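Local structure of homoserine O-acetyltransferase (Pseudomonas veronii, 5EFZ) at residues Gly284-Arg292 with Ser315-Ser323. The protein hydrolyses ethyl acetate and related short-chain acetate esters, a step in the bacterial breakdown of methyl ketones such as 2-butanone. Residues are numbered along the deposited sequence; the frame is centred on the assembly and turned at random.
With EDO (1,2-ethanediol), chain M; EDO (1,2-ethanediol), chain H.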
# COMPACT_ATOMS: atom_id res chain seq x y z
N GLY A 284 -9.64 21.94 16.01
CA GLY A 284 -8.62 20.92 15.83
C GLY A 284 -8.60 19.87 16.92
O GLY A 284 -7.78 18.95 16.92
N ASP A 285 -9.52 20.02 17.87
CA ASP A 285 -9.64 19.12 19.01
C ASP A 285 -10.58 17.98 18.65
O ASP A 285 -11.80 18.13 18.75
CB ASP A 285 -10.14 19.88 20.24
CG ASP A 285 -10.14 19.04 21.51
OD1 ASP A 285 -10.08 17.80 21.43
OD2 ASP A 285 -10.25 19.62 22.60
N LEU A 286 -10.03 16.85 18.22
CA LEU A 286 -10.87 15.75 17.76
C LEU A 286 -11.72 15.13 18.86
O LEU A 286 -12.88 14.77 18.63
CB LEU A 286 -10.00 14.65 17.11
CG LEU A 286 -10.75 13.46 16.51
CD1 LEU A 286 -11.81 13.92 15.49
CD2 LEU A 286 -9.75 12.51 15.80
N ALA A 287 -11.14 14.97 20.05
CA ALA A 287 -11.90 14.41 21.18
C ALA A 287 -13.14 15.26 21.50
O ALA A 287 -14.21 14.72 21.82
CB ALA A 287 -11.01 14.30 22.42
N LYS A 288 -12.99 16.57 21.40
CA LYS A 288 -14.12 17.48 21.65
C LYS A 288 -15.19 17.35 20.58
O LYS A 288 -16.38 17.34 20.89
CB LYS A 288 -13.64 18.93 21.70
CG LYS A 288 -14.71 19.87 22.14
CD LYS A 288 -14.21 21.30 22.24
CE LYS A 288 -15.35 22.25 22.57
NZ LYS A 288 -14.91 23.68 22.58
N ALA A 289 -14.77 17.26 19.32
CA ALA A 289 -15.69 17.06 18.20
C ALA A 289 -16.45 15.74 18.30
O ALA A 289 -17.67 15.71 18.13
CB ALA A 289 -14.93 17.10 16.86
N LEU A 290 -15.72 14.64 18.51
CA LEU A 290 -16.37 13.34 18.60
C LEU A 290 -17.24 13.22 19.87
O LEU A 290 -18.21 12.47 19.89
CB LEU A 290 -15.34 12.20 18.58
CG LEU A 290 -14.62 12.09 17.23
CD1 LEU A 290 -13.56 10.97 17.24
CD2 LEU A 290 -15.60 11.90 16.05
N GLY A 291 -16.87 13.96 20.91
CA GLY A 291 -17.65 14.00 22.14
C GLY A 291 -19.01 14.65 21.97
O GLY A 291 -19.90 14.47 22.82
N ARG A 292 -19.19 15.41 20.88
CA ARG A 292 -20.49 16.03 20.55
C ARG A 292 -21.52 15.03 20.00
O ARG A 292 -22.72 15.31 19.97
CB ARG A 292 -20.29 17.15 19.50
CG ARG A 292 -19.78 18.45 20.07
CD ARG A 292 -19.31 19.42 18.99
NE ARG A 292 -20.27 19.60 17.90
CZ ARG A 292 -20.33 20.68 17.12
NH1 ARG A 292 -19.50 21.71 17.33
NH2 ARG A 292 -21.24 20.75 16.15
N SER A 315 -9.04 4.03 17.40
CA SER A 315 -8.59 5.18 18.19
C SER A 315 -9.67 6.25 18.22
O SER A 315 -9.82 6.96 19.23
CB SER A 315 -7.28 5.76 17.66
OG SER A 315 -7.47 6.35 16.39
N GLU A 316 -10.45 6.36 17.15
CA GLU A 316 -11.58 7.31 17.10
C GLU A 316 -12.79 6.78 17.89
O GLU A 316 -13.47 7.54 18.59
CB GLU A 316 -11.99 7.59 15.66
CG GLU A 316 -10.89 8.33 14.87
CD GLU A 316 -11.31 8.78 13.47
OE1 GLU A 316 -12.28 8.22 12.87
OE2 GLU A 316 -10.66 9.72 12.97
N GLN A 317 -13.06 5.48 17.77
CA GLN A 317 -14.22 4.91 18.46
C GLN A 317 -14.14 5.13 19.97
O GLN A 317 -15.15 5.40 20.64
CB GLN A 317 -14.36 3.42 18.16
CG GLN A 317 -15.65 2.81 18.77
CD GLN A 317 -15.41 2.24 20.17
OE1 GLN A 317 -14.30 1.77 20.47
NE2 GLN A 317 -16.46 2.24 21.02
N LYS A 318 -12.93 5.07 20.50
CA LYS A 318 -12.71 5.27 21.93
C LYS A 318 -13.14 6.65 22.39
O LYS A 318 -13.37 6.85 23.58
CB LYS A 318 -11.24 5.04 22.28
CG LYS A 318 -10.83 3.57 22.16
CD LYS A 318 -9.39 3.38 22.61
CE LYS A 318 -8.90 1.96 22.40
NZ LYS A 318 -7.40 1.94 22.58
N MET A 319 -13.24 7.60 21.46
CA MET A 319 -13.61 8.98 21.77
C MET A 319 -15.10 9.31 21.54
O MET A 319 -15.55 10.43 21.79
CB MET A 319 -12.75 9.96 20.95
CG MET A 319 -11.27 9.98 21.35
SD MET A 319 -10.34 11.11 20.29
CE MET A 319 -8.72 11.02 21.04
N ILE A 320 -15.85 8.33 21.05
CA ILE A 320 -17.27 8.54 20.73
C ILE A 320 -18.16 7.92 21.82
O ILE A 320 -18.20 6.70 21.99
CB ILE A 320 -17.65 7.93 19.37
CG1 ILE A 320 -16.73 8.47 18.26
CG2 ILE A 320 -19.11 8.24 19.04
CD1 ILE A 320 -16.92 7.76 16.90
N PRO A 321 -18.89 8.75 22.56
CA PRO A 321 -19.66 8.17 23.67
C PRO A 321 -20.81 7.32 23.16
O PRO A 321 -21.26 7.65 22.07
CB PRO A 321 -20.17 9.39 24.43
CG PRO A 321 -20.18 10.50 23.42
CD PRO A 321 -19.07 10.21 22.44
N ASN A 322 -21.22 6.25 23.85
CA ASN A 322 -22.39 5.46 23.43
C ASN A 322 -22.06 4.44 22.32
O ASN A 322 -22.84 3.54 22.04
CB ASN A 322 -23.52 6.42 22.98
CG ASN A 322 -24.88 5.76 22.90
OD1 ASN A 322 -25.08 4.62 23.32
ND2 ASN A 322 -25.84 6.49 22.32
N SER A 323 -20.88 4.57 21.71
CA SER A 323 -20.55 3.85 20.48
C SER A 323 -20.10 2.41 20.70
O SER A 323 -19.84 1.99 21.83
CB SER A 323 -19.46 4.60 19.72
OG SER A 323 -18.22 4.57 20.43
C1 EDO M . -7.25 8.32 12.21
O1 EDO M . -6.78 9.35 11.34
C2 EDO M . -7.40 8.90 13.61
O2 EDO M . -8.13 10.13 13.58
C1 EDO H . -5.80 2.39 19.12
O1 EDO H . -6.33 3.06 20.28
C2 EDO H . -5.02 1.15 19.54
O2 EDO H . -4.92 0.25 18.42
O HOH W 1 -14.46 12.38 23.21
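Glu316 OE2, beside Leu286 CD2 at 4.1 Å, accepts hydrogen bonds from Arg179 N and from O2 of a 1,2-ethanediol (2.6 Å), while OE1 takes Ala178 N; these bonds fix the rotation of the buried carboxylate. The two side chains cross nearly at right angles, and the diol also lies against Leu286 CD2. An alanine in place of Glu316 would probably leave the amides of Ala178 and Arg179 without their carboxylate acceptors and open a gap beside Leu286 CD2. Between the segments no direct hydrogen bond forms; one water instead donates to Ala287 O and to Met319 O (2.6 Å), joining the two backbones. Met319 CG stands anti to its carbonyl carbon (chi1 -68°), and the extended chain beyond brings SD alongside Ala287, 3.8 Å from its CA and close to CB. Leu290 lies at the middle of the contact: CD1 touches Glu316 O (3.7 Å) and Met319 CB, and CB meets Ile320 CG1 at 4.0 Å. Next along the chain, Pro321 CD packs against Leu290 O (3.5 Å). In this alpha/beta-hydrolase fold, the contact joins helix 286-290 to helix 310-317 and the type I turn Gln317-Ile320, with Ile320 reaching Tyr158 of helix 152-163 and Val299 of strand 296-300.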